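Local coordinates for protein tyrosine recombinase XerH (PDB 5JK0) that cuts and rejoins recombining DNA molecules as a site-specific tyrosine recombinase and takes part in chromosome segregation, at residues H84-K89 with A111-V116; I208-M213 with A251-S256; S215-Q220 with K243-M248. One frame throughout, in Å; residues are numbered along the deposited sequence.

Contact 1 of 3, residues H84-K89 with A111-V116; sequences HEYFSK and AEFLSV
Tyr86 and Phe113 join two helices of the core-binding domain in an aromatic helix-to-helix contact. This is the SAM-like, all-helical N-terminal domain of the phage integrase family. Helix 74-93 supplies Tyr86 and helix 107-117 supplies Phe113. Their CA atoms are 7.2 Å apart, the nearest pair of the two segments. The contact is buried and lies away from the predicted active-site residues, with its nearest atom about 10 Å from the bound DNA.

Tyr86 points toward the other helix. Its CG is anti to the backbone N (chi1 164°), which sends the ring across to residues 112 and 113. Phe113 CB lies over one face of this ring in a CH-pi contact, 4.1 Å from the ring centroid of Tyr86. The Phe113 ring passes beside the root of the tyrosine, where Phe113 CD1 is 3.8 Å from Tyr86 CB. The two ring planes meet at 51°, an oblique pairing. Phe83 packs edge-to-face with Phe113, and Leu133 of helix 123-143 also touches Phe113, so three helices share this core.

The hydroxyl end of Tyr86 lies near Glu112. Glu112 OE2 forms a salt bridge with Arg25 of the second subunit, and Phe43 of that subunit packs on Tyr86. The contact therefore borders a subunit interface. Tyr86 OH and Glu112 OE1 are 4.0 Å apart, with a water between them. The 2.4 Å between this water and Tyr86 OH is doubtful, shorter than a normal hydrogen bond. The water lies in the plane of the Tyr86 ring, at its edge, and donates a hydrogen bond of 2.8 Å to Glu112 OE1.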
loop_
_atom_site.group_PDB
_atom_site.type_symbol
_atom_site.label_atom_id
_atom_site.label_comp_id
_atom_site.label_asym_id
_atom_site.label_seq_id
_atom_site.Cartn_x
_atom_site.Cartn_y
_atom_site.Cartn_z
ATOM N N HIS D 84 -6.105 15.586 -27.805
ATOM C CA HIS D 84 -6.398 15.785 -29.218
ATOM C C HIS D 84 -5.274 16.568 -29.884
ATOM O O HIS D 84 -4.835 16.228 -30.983
ATOM C CB HIS D 84 -7.726 16.513 -29.410
ATOM C CG HIS D 84 -7.923 17.039 -30.797
ATOM N ND1 HIS D 84 -7.649 18.345 -31.141
ATOM C CD2 HIS D 84 -8.350 16.432 -31.929
ATOM C CE1 HIS D 84 -7.905 18.521 -32.426
ATOM N NE2 HIS D 84 -8.332 17.376 -32.926
ATOM N N GLU D 85 -4.817 17.616 -29.207
ATOM C CA GLU D 85 -3.692 18.417 -29.680
ATOM C C GLU D 85 -2.444 17.554 -29.831
ATOM O O GLU D 85 -1.705 17.676 -30.809
ATOM C CB GLU D 85 -3.421 19.576 -28.720
ATOM C CG GLU D 85 -2.166 20.370 -29.034
ATOM C CD GLU D 85 -1.854 21.405 -27.970
ATOM O OE1 GLU D 85 -2.320 22.555 -28.106
ATOM O OE2 GLU D 85 -1.147 21.067 -26.997
ATOM N N TYR D 86 -2.222 16.682 -28.854
ATOM C CA TYR D 86 -1.112 15.739 -28.888
ATOM C C TYR D 86 -1.226 14.788 -30.073
ATOM O O TYR D 86 -0.294 14.655 -30.863
ATOM C CB TYR D 86 -1.049 14.944 -27.578
ATOM C CG TYR D 86 -0.187 13.700 -27.643
ATOM C CD1 TYR D 86 1.196 13.781 -27.518
ATOM C CD2 TYR D 86 -0.757 12.445 -27.819
ATOM C CE1 TYR D 86 1.987 12.645 -27.575
ATOM C CE2 TYR D 86 0.025 11.306 -27.879
ATOM C CZ TYR D 86 1.394 11.411 -27.756
ATOM O OH TYR D 86 2.171 10.277 -27.815
ATOM N N PHE D 87 -2.378 14.135 -30.191
ATOM C CA PHE D 87 -2.584 13.106 -31.205
ATOM C C PHE D 87 -2.479 13.651 -32.628
ATOM O O PHE D 87 -2.010 12.956 -33.528
ATOM C CB PHE D 87 -3.947 12.435 -31.006
ATOM C CG PHE D 87 -4.232 11.336 -31.993
ATOM C CD1 PHE D 87 -3.674 10.078 -31.829
ATOM C CD2 PHE D 87 -5.057 11.561 -33.083
ATOM C CE1 PHE D 87 -3.930 9.067 -32.736
ATOM C CE2 PHE D 87 -5.319 10.552 -33.992
ATOM C CZ PHE D 87 -4.756 9.304 -33.817
ATOM N N SER D 88 -2.911 14.891 -32.828
ATOM C CA SER D 88 -2.916 15.488 -34.161
ATOM C C SER D 88 -1.505 15.668 -34.719
ATOM O O SER D 88 -1.298 15.603 -35.931
ATOM C CB SER D 88 -3.643 16.834 -34.141
ATOM O OG SER D 88 -2.991 17.755 -33.284
ATOM N N LYS D 89 -0.538 15.889 -33.835
ATOM C CA LYS D 89 0.840 16.100 -34.263
ATOM C C LYS D 89 1.712 14.867 -34.038
ATOM O O LYS D 89 2.721 14.684 -34.718
ATOM C CB LYS D 89 1.444 17.307 -33.541
ATOM C CG LYS D 89 1.461 17.190 -32.024
ATOM C CD LYS D 89 2.067 18.428 -31.385
ATOM C CE LYS D 89 2.097 18.314 -29.870
ATOM N NZ LYS D 89 2.716 19.513 -29.237
ATOM N N ALA D 111 0.256 6.547 -22.055
ATOM C CA ALA D 111 1.287 6.668 -21.028
ATOM C C ALA D 111 2.319 7.724 -21.410
ATOM O O ALA D 111 2.786 8.485 -20.562
ATOM C CB ALA D 111 1.963 5.327 -20.791
ATOM N N GLU D 112 2.667 7.766 -22.693
ATOM C CA GLU D 112 3.625 8.746 -23.195
ATOM C C GLU D 112 3.036 10.152 -23.163
ATOM O O GLU D 112 3.733 11.117 -22.847
ATOM C CB GLU D 112 4.069 8.389 -24.616
ATOM C CG GLU D 112 4.895 7.114 -24.702
ATOM C CD GLU D 112 5.422 6.848 -26.100
ATOM O OE1 GLU D 112 5.068 7.604 -27.029
ATOM O OE2 GLU D 112 6.195 5.881 -26.268
ATOM N N PHE D 113 1.752 10.261 -23.490
ATOM C CA PHE D 113 1.049 11.537 -23.420
ATOM C C PHE D 113 1.058 12.088 -22.000
ATOM O O PHE D 113 1.279 13.279 -21.789
ATOM C CB PHE D 113 -0.392 11.390 -23.916
ATOM C CG PHE D 113 -1.307 12.498 -23.465
ATOM C CD1 PHE D 113 -1.207 13.766 -24.013
ATOM C CD2 PHE D 113 -2.271 12.267 -22.495
ATOM C CE1 PHE D 113 -2.047 14.785 -23.597
ATOM C CE2 PHE D 113 -3.113 13.280 -22.076
ATOM C CZ PHE D 113 -3.002 14.541 -22.629
ATOM N N LEU D 114 0.817 11.211 -21.031
ATOM C CA LEU D 114 0.789 11.603 -19.626
ATOM C C LEU D 114 2.147 12.107 -19.146
ATOM O O LEU D 114 2.229 13.118 -18.452
ATOM C CB LEU D 114 0.331 10.433 -18.752
ATOM C CG LEU D 114 -1.155 10.080 -18.806
ATOM C CD1 LEU D 114 -1.445 8.856 -17.948
ATOM C CD2 LEU D 114 -2.001 11.262 -18.358
ATOM N N SER D 115 3.209 11.400 -19.517
ATOM C CA SER D 115 4.556 11.766 -19.090
ATOM C C SER D 115 4.956 13.150 -19.594
ATOM O O SER D 115 5.588 13.923 -18.876
ATOM C CB SER D 115 5.568 10.725 -19.570
ATOM O OG SER D 115 5.623 10.689 -20.987
ATOM N N VAL D 116 4.582 13.457 -20.831
ATOM C CA VAL D 116 4.934 14.735 -21.442
ATOM C C VAL D 116 4.087 15.889 -20.908
ATOM O O VAL D 116 4.621 16.918 -20.492
ATOM C CB VAL D 116 4.787 14.678 -22.976
ATOM C CG1 VAL D 116 4.941 16.067 -23.583
ATOM C CG2 VAL D 116 5.803 13.712 -23.575
HETATM O O HOH W 1 4.607 10.264 -27.646
#

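Contact 2 of 3, residues I208-M213 with A251-S256; sequences IVFTGM and AFHIES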
loop_
_atom_site.group_PDB
_atom_site.type_symbol
_atom_site.label_atom_id
_atom_site.label_comp_id
_atom_site.label_asym_id
_atom_site.label_seq_id
_atom_site.Cartn_x
_atom_site.Cartn_y
_atom_site.Cartn_z
ATOM N N ILE D 208 -18.688 31.694 8.597
ATOM C CA ILE D 208 -17.855 30.577 8.163
ATOM C C ILE D 208 -16.940 30.094 9.286
ATOM O O ILE D 208 -16.806 28.892 9.515
ATOM C CB ILE D 208 -16.999 30.960 6.938
ATOM C CG1 ILE D 208 -17.896 31.227 5.729
ATOM C CG2 ILE D 208 -15.995 29.863 6.616
ATOM C CD1 ILE D 208 -17.134 31.526 4.459
ATOM N N VAL D 209 -16.322 31.037 9.991
ATOM C CA VAL D 209 -15.399 30.707 11.073
ATOM C C VAL D 209 -16.083 29.930 12.197
ATOM O O VAL D 209 -15.559 28.922 12.674
ATOM C CB VAL D 209 -14.753 31.978 11.666
ATOM C CG1 VAL D 209 -13.904 31.630 12.882
ATOM C CG2 VAL D 209 -13.916 32.689 10.615
ATOM N N PHE D 210 -17.260 30.392 12.605
ATOM C CA PHE D 210 -17.945 29.818 13.758
ATOM C C PHE D 210 -18.697 28.522 13.447
ATOM O O PHE D 210 -18.870 27.681 14.328
ATOM C CB PHE D 210 -18.919 30.839 14.353
ATOM C CG PHE D 210 -18.246 31.993 15.039
ATOM C CD1 PHE D 210 -17.385 31.777 16.103
ATOM C CD2 PHE D 210 -18.488 33.296 14.634
ATOM C CE1 PHE D 210 -16.766 32.838 16.740
ATOM C CE2 PHE D 210 -17.873 34.361 15.268
ATOM C CZ PHE D 210 -17.012 34.131 16.322
ATOM N N THR D 211 -19.143 28.362 12.206
ATOM C CA THR D 211 -19.915 27.178 11.833
ATOM C C THR D 211 -19.071 26.157 11.077
ATOM O O THR D 211 -19.301 24.952 11.180
ATOM C CB THR D 211 -21.138 27.548 10.971
ATOM O OG1 THR D 211 -20.703 28.208 9.774
ATOM C CG2 THR D 211 -22.076 28.464 11.741
ATOM N N GLY D 212 -18.100 26.641 10.313
ATOM C CA GLY D 212 -17.224 25.765 9.556
ATOM C C GLY D 212 -17.860 25.241 8.283
ATOM O O GLY D 212 -17.416 24.237 7.731
ATOM N N MET D 213 -18.908 25.916 7.817
ATOM C CA MET D 213 -19.574 25.517 6.582
ATOM C C MET D 213 -18.696 25.841 5.375
ATOM O O MET D 213 -17.823 26.707 5.448
ATOM C CB MET D 213 -20.938 26.203 6.452
ATOM C CG MET D 213 -20.877 27.708 6.236
ATOM S SD MET D 213 -22.508 28.448 5.996
ATOM C CE MET D 213 -23.263 28.141 7.591
ATOM N N ALA D 251 -26.212 33.613 19.122
ATOM C CA ALA D 251 -26.755 34.830 18.525
ATOM C C ALA D 251 -25.816 36.031 18.616
ATOM O O ALA D 251 -25.659 36.769 17.645
ATOM C CB ALA D 251 -28.090 35.168 19.172
ATOM N N PHE D 252 -25.186 36.218 19.772
ATOM C CA PHE D 252 -24.394 37.421 20.026
ATOM C C PHE D 252 -23.166 37.547 19.123
ATOM O O PHE D 252 -22.510 38.588 19.102
ATOM C CB PHE D 252 -23.960 37.467 21.495
ATOM C CG PHE D 252 -22.910 36.452 21.852
ATOM C CD1 PHE D 252 -23.261 35.147 22.154
ATOM C CD2 PHE D 252 -21.570 36.806 21.894
ATOM C CE1 PHE D 252 -22.298 34.215 22.486
ATOM C CE2 PHE D 252 -20.602 35.878 22.224
ATOM C CZ PHE D 252 -20.968 34.580 22.520
ATOM N N HIS D 253 -22.857 36.488 18.381
ATOM C CA HIS D 253 -21.701 36.489 17.492
ATOM C C HIS D 253 -21.949 37.270 16.202
ATOM O O HIS D 253 -21.019 37.840 15.633
ATOM C CB HIS D 253 -21.291 35.053 17.152
ATOM C CG HIS D 253 -20.488 34.382 18.223
ATOM N ND1 HIS D 253 -20.493 33.015 18.412
ATOM C CD2 HIS D 253 -19.645 34.886 19.154
ATOM C CE1 HIS D 253 -19.693 32.710 19.418
ATOM N NE2 HIS D 253 -19.165 33.825 19.885
ATOM N N ILE D 254 -23.196 37.291 15.736
ATOM C CA ILE D 254 -23.513 37.912 14.451
ATOM C C ILE D 254 -24.772 38.780 14.466
ATOM O O ILE D 254 -25.122 39.378 13.448
ATOM C CB ILE D 254 -23.700 36.849 13.345
ATOM C CG1 ILE D 254 -24.806 35.867 13.736
ATOM C CG2 ILE D 254 -22.392 36.120 13.061
ATOM C CD1 ILE D 254 -25.186 34.904 12.635
ATOM N N GLU D 255 -25.450 38.846 15.608
ATOM C CA GLU D 255 -26.734 39.540 15.692
ATOM C C GLU D 255 -26.609 41.029 15.374
ATOM O O GLU D 255 -27.522 41.627 14.803
ATOM C CB GLU D 255 -27.351 39.354 17.080
ATOM C CG GLU D 255 -28.817 39.744 17.166
ATOM C CD GLU D 255 -29.457 39.326 18.476
ATOM O OE1 GLU D 255 -28.723 38.866 19.377
ATOM O OE2 GLU D 255 -30.693 39.453 18.605
ATOM N N SER D 256 -25.478 41.623 15.737
ATOM C CA SER D 256 -25.236 43.033 15.455
ATOM C C SER D 256 -24.955 43.255 13.972
ATOM O O SER D 256 -25.493 44.178 13.360
ATOM C CB SER D 256 -24.069 43.557 16.293
ATOM O OG SER D 256 -23.819 44.925 16.016
#
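Phe210 and His253 carry this contact with a face-to-face ring stack. The planes are 2° from parallel and the centroids are 4.1 Å apart. Both side chains point toward the opposite segment. With CG anti to the carbonyl carbon (chi1 -80°), His253 lays its imidazole over Phe210. Phe210 CZ sits over the imidazole, 3.9 Å from His253 CD2. His253 ND1 lies over the centre of the phenyl ring, 3.9 Å above its plane. His253 CB adds packing, 4.0 Å from Phe210 CE2. The other face of the imidazole is met by Phe252 CE1, near its rim, so the histidine lies between two phenylalanines.

In the tyrosine recombinase catalytic domain, the stack joins the last turn of helix 198-211 to the turn before helix 255-264. Leu249 of strand 244-250 and Leu185 of helix 178-190 touch Phe210. Trp360 of the third subunit meets the Phe210 ring edge-to-face and donates a hydrogen bond from NE1 to Phe210 O. The stack lies beside a bound C-terminal segment of another subunit. Just past the helix, Gly212 O accepts a hydrogen bond from Arg313, a predicted active-site residue. His253 ND1 is buried by the contact and has no polar partner in the model.

Contact 3 of 3, residues S215-Q220 with K243-M248; sequences SNEALQ and KYRAVM. With nucleotides of chain G.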
loop_
_atom_site.group_PDB
_atom_site.type_symbol
_atom_site.label_atom_id
_atom_site.label_comp_id
_atom_site.label_asym_id
_atom_site.label_seq_id
_atom_site.Cartn_x
_atom_site.Cartn_y
_atom_site.Cartn_z
ATOM N N SER D 215 -17.539 27.105 1.512
ATOM C CA SER D 215 -17.645 28.402 0.853
ATOM C C SER D 215 -18.977 28.579 0.132
ATOM O O SER D 215 -19.668 29.577 0.328
ATOM C CB SER D 215 -16.495 28.592 -0.139
ATOM O OG SER D 215 -15.239 28.557 0.516
ATOM N N ASN D 216 -19.333 27.605 -0.699
ATOM C CA ASN D 216 -20.557 27.690 -1.486
ATOM C C ASN D 216 -21.812 27.644 -0.619
ATOM O O ASN D 216 -22.850 28.198 -0.986
ATOM C CB ASN D 216 -20.601 26.570 -2.526
ATOM C CG ASN D 216 -21.778 26.703 -3.473
ATOM O OD1 ASN D 216 -21.784 27.559 -4.359
ATOM N ND2 ASN D 216 -22.782 25.854 -3.292
ATOM N N GLU D 217 -21.713 26.984 0.531
ATOM C CA GLU D 217 -22.829 26.917 1.468
ATOM C C GLU D 217 -23.144 28.292 2.050
ATOM O O GLU D 217 -24.309 28.654 2.214
ATOM C CB GLU D 217 -22.529 25.926 2.596
ATOM C CG GLU D 217 -22.471 24.473 2.151
ATOM C CD GLU D 217 -22.214 23.520 3.302
ATOM O OE1 GLU D 217 -21.399 23.855 4.186
ATOM O OE2 GLU D 217 -22.835 22.436 3.325
ATOM N N ALA D 218 -22.100 29.055 2.356
ATOM C CA ALA D 218 -22.270 30.393 2.911
ATOM C C ALA D 218 -22.748 31.376 1.849
ATOM O O ALA D 218 -23.528 32.284 2.134
ATOM C CB ALA D 218 -20.969 30.877 3.533
ATOM N N LEU D 219 -22.277 31.185 0.620
ATOM C CA LEU D 219 -22.605 32.086 -0.478
ATOM C C LEU D 219 -24.036 31.895 -0.978
ATOM O O LEU D 219 -24.594 32.774 -1.634
ATOM C CB LEU D 219 -21.621 31.892 -1.634
ATOM C CG LEU D 219 -20.163 32.268 -1.358
ATOM C CD1 LEU D 219 -19.280 31.897 -2.540
ATOM C CD2 LEU D 219 -20.045 33.748 -1.040
ATOM N N GLN D 220 -24.626 30.744 -0.669
ATOM C CA GLN D 220 -25.976 30.432 -1.130
ATOM C C GLN D 220 -27.010 30.509 -0.008
ATOM O O GLN D 220 -28.152 30.078 -0.178
ATOM C CB GLN D 220 -26.010 29.045 -1.772
ATOM C CG GLN D 220 -25.418 28.999 -3.169
ATOM C CD GLN D 220 -26.234 29.799 -4.168
ATOM O OE1 GLN D 220 -27.453 29.645 -4.257
ATOM N NE2 GLN D 220 -25.565 30.666 -4.920
ATOM N N LYS D 243 -32.814 17.937 0.211
ATOM C CA LYS D 243 -32.212 17.707 1.519
ATOM C C LYS D 243 -31.633 18.988 2.114
ATOM O O LYS D 243 -31.092 19.832 1.399
ATOM C CB LYS D 243 -31.120 16.639 1.422
ATOM N N TYR D 244 -31.756 19.122 3.431
ATOM C CA TYR D 244 -31.209 20.262 4.157
ATOM C C TYR D 244 -30.455 19.798 5.397
ATOM O O TYR D 244 -30.915 18.910 6.114
ATOM C CB TYR D 244 -32.320 21.233 4.563
ATOM C CG TYR D 244 -32.737 22.214 3.488
ATOM C CD1 TYR D 244 -33.544 21.815 2.429
ATOM C CD2 TYR D 244 -32.342 23.544 3.544
ATOM C CE1 TYR D 244 -33.933 22.711 1.449
ATOM C CE2 TYR D 244 -32.727 24.448 2.570
ATOM C CZ TYR D 244 -33.521 24.025 1.525
ATOM O OH TYR D 244 -33.907 24.921 0.553
ATOM N N ARG D 245 -29.296 20.395 5.649
ATOM C CA ARG D 245 -28.562 20.124 6.879
ATOM C C ARG D 245 -28.565 21.373 7.753
ATOM O O ARG D 245 -28.699 22.491 7.253
ATOM C CB ARG D 245 -27.131 19.668 6.582
ATOM C CG ARG D 245 -26.142 20.786 6.285
ATOM C CD ARG D 245 -24.753 20.216 6.037
ATOM N NE ARG D 245 -23.729 21.252 5.941
ATOM C CZ ARG D 245 -22.963 21.644 6.955
ATOM N NH1 ARG D 245 -23.103 21.085 8.149
ATOM N NH2 ARG D 245 -22.054 22.591 6.777
ATOM N N ALA D 246 -28.425 21.183 9.059
ATOM C CA ALA D 246 -28.551 22.292 9.995
ATOM C C ALA D 246 -27.276 22.538 10.791
ATOM O O ALA D 246 -26.555 21.606 11.146
ATOM C CB ALA D 246 -29.716 22.045 10.941
ATOM N N VAL D 247 -27.007 23.812 11.061
ATOM C CA VAL D 247 -25.916 24.206 11.940
ATOM C C VAL D 247 -26.436 25.216 12.956
ATOM O O VAL D 247 -27.387 25.951 12.681
ATOM C CB VAL D 247 -24.730 24.814 11.159
ATOM C CG1 VAL D 247 -24.073 23.761 10.278
ATOM C CG2 VAL D 247 -25.187 26.005 10.330
ATOM N N MET D 248 -25.824 25.243 14.134
ATOM C CA MET D 248 -26.236 26.179 15.171
ATOM C C MET D 248 -25.123 27.169 15.490
ATOM O O MET D 248 -23.940 26.844 15.398
ATOM C CB MET D 248 -26.661 25.430 16.435
ATOM C CG MET D 248 -27.896 24.562 16.248
ATOM S SD MET D 248 -28.453 23.785 17.777
ATOM C CE MET D 248 -28.920 25.220 18.740
ATOM P P DT G 22 -17.071 24.813 -2.586
ATOM O OP1 DT G 22 -17.694 25.290 -1.333
ATOM O OP2 DT G 22 -17.539 25.337 -3.888
ATOM O "O5'" DT G 22 -15.492 25.058 -2.500
ATOM C "C5'" DT G 22 -14.753 24.524 -1.410
ATOM C "C4'" DT G 22 -13.259 24.657 -1.648
ATOM O "O4'" DT G 22 -12.907 24.030 -2.908
ATOM C "C3'" DT G 22 -12.732 26.094 -1.717
ATOM O "O3'" DT G 22 -11.596 26.226 -0.868
ATOM C "C2'" DT G 22 -12.370 26.278 -3.192
ATOM C "C1'" DT G 22 -12.015 24.861 -3.609
ATOM N N1 DT G 22 -12.190 24.613 -5.067
ATOM C C2 DT G 22 -11.111 24.215 -5.820
ATOM O O2 DT G 22 -9.996 24.051 -5.356
ATOM N N3 DT G 22 -11.382 24.016 -7.148
ATOM C C4 DT G 22 -12.601 24.171 -7.783
ATOM O O4 DT G 22 -12.747 23.967 -8.984
ATOM C C5 DT G 22 -13.691 24.591 -6.935
ATOM C C7 DT G 22 -15.061 24.794 -7.510
ATOM C C6 DT G 22 -13.434 24.792 -5.635
#
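The catalytic domain of this tyrosine recombinase has a partly buried ion pair beside its predicted active site, between helix 215-219 and strand 244-250. Glu217 and Arg245 form it. The arginine grips the carboxylate side-on with two nitrogens, one to each oxygen. Arg245 NH2 donates to Glu217 OE1 at 3.0 Å, with an N-H...O angle of 170°. Arg245 NE donates to Glu217 OE2, also at 3.0 Å. Both oxygens are met on their syn side. They lie close to the guanidinium plane, while the carboxylate is turned 22° from it. The arginine chain is extended from CG to NE, which carries the guanidinium across to the helix.

Glu217 OE1 also accepts a hydrogen bond from the backbone N of Arg214, a predicted active-site residue. Arg245 NH1 binds Ala333 O. The start of the same helix meets the DNA: Asn216 N donates a nearly straight hydrogen bond of 2.9 Å to OP1 of DT22 of chain G.

With two bonds to one guanidinium, the carboxylate of Glu217 is restrained in rotation. This is consistent with a second-shell role, positioning the backbone at Arg214, and the carboxylate charge is probably balanced by Arg245.

From the N terminus, contact 1 comes first. It closes a short loop between helices 74-93 and 107-117 of the core-binding domain, before either of the others opens. Contacts 2 and 3 both belong to the catalytic domain, on the opposite side of the chain's centre; contact 1 lies about 32 and 29 Å from them, respectively, nearest atoms. Contact 2 opens at 208-213. Contact 3 then opens at 215-220 and closes at 243-248, before contact 2 closes at 251-256, so contact 3 is enclosed by contact 2. The two touch, with Met213 packed on Ala218, Arg245 and Val247. Together they tie helices 198-211 and 215-219 to the three-stranded sheet and the turn that leads into helix 255-264.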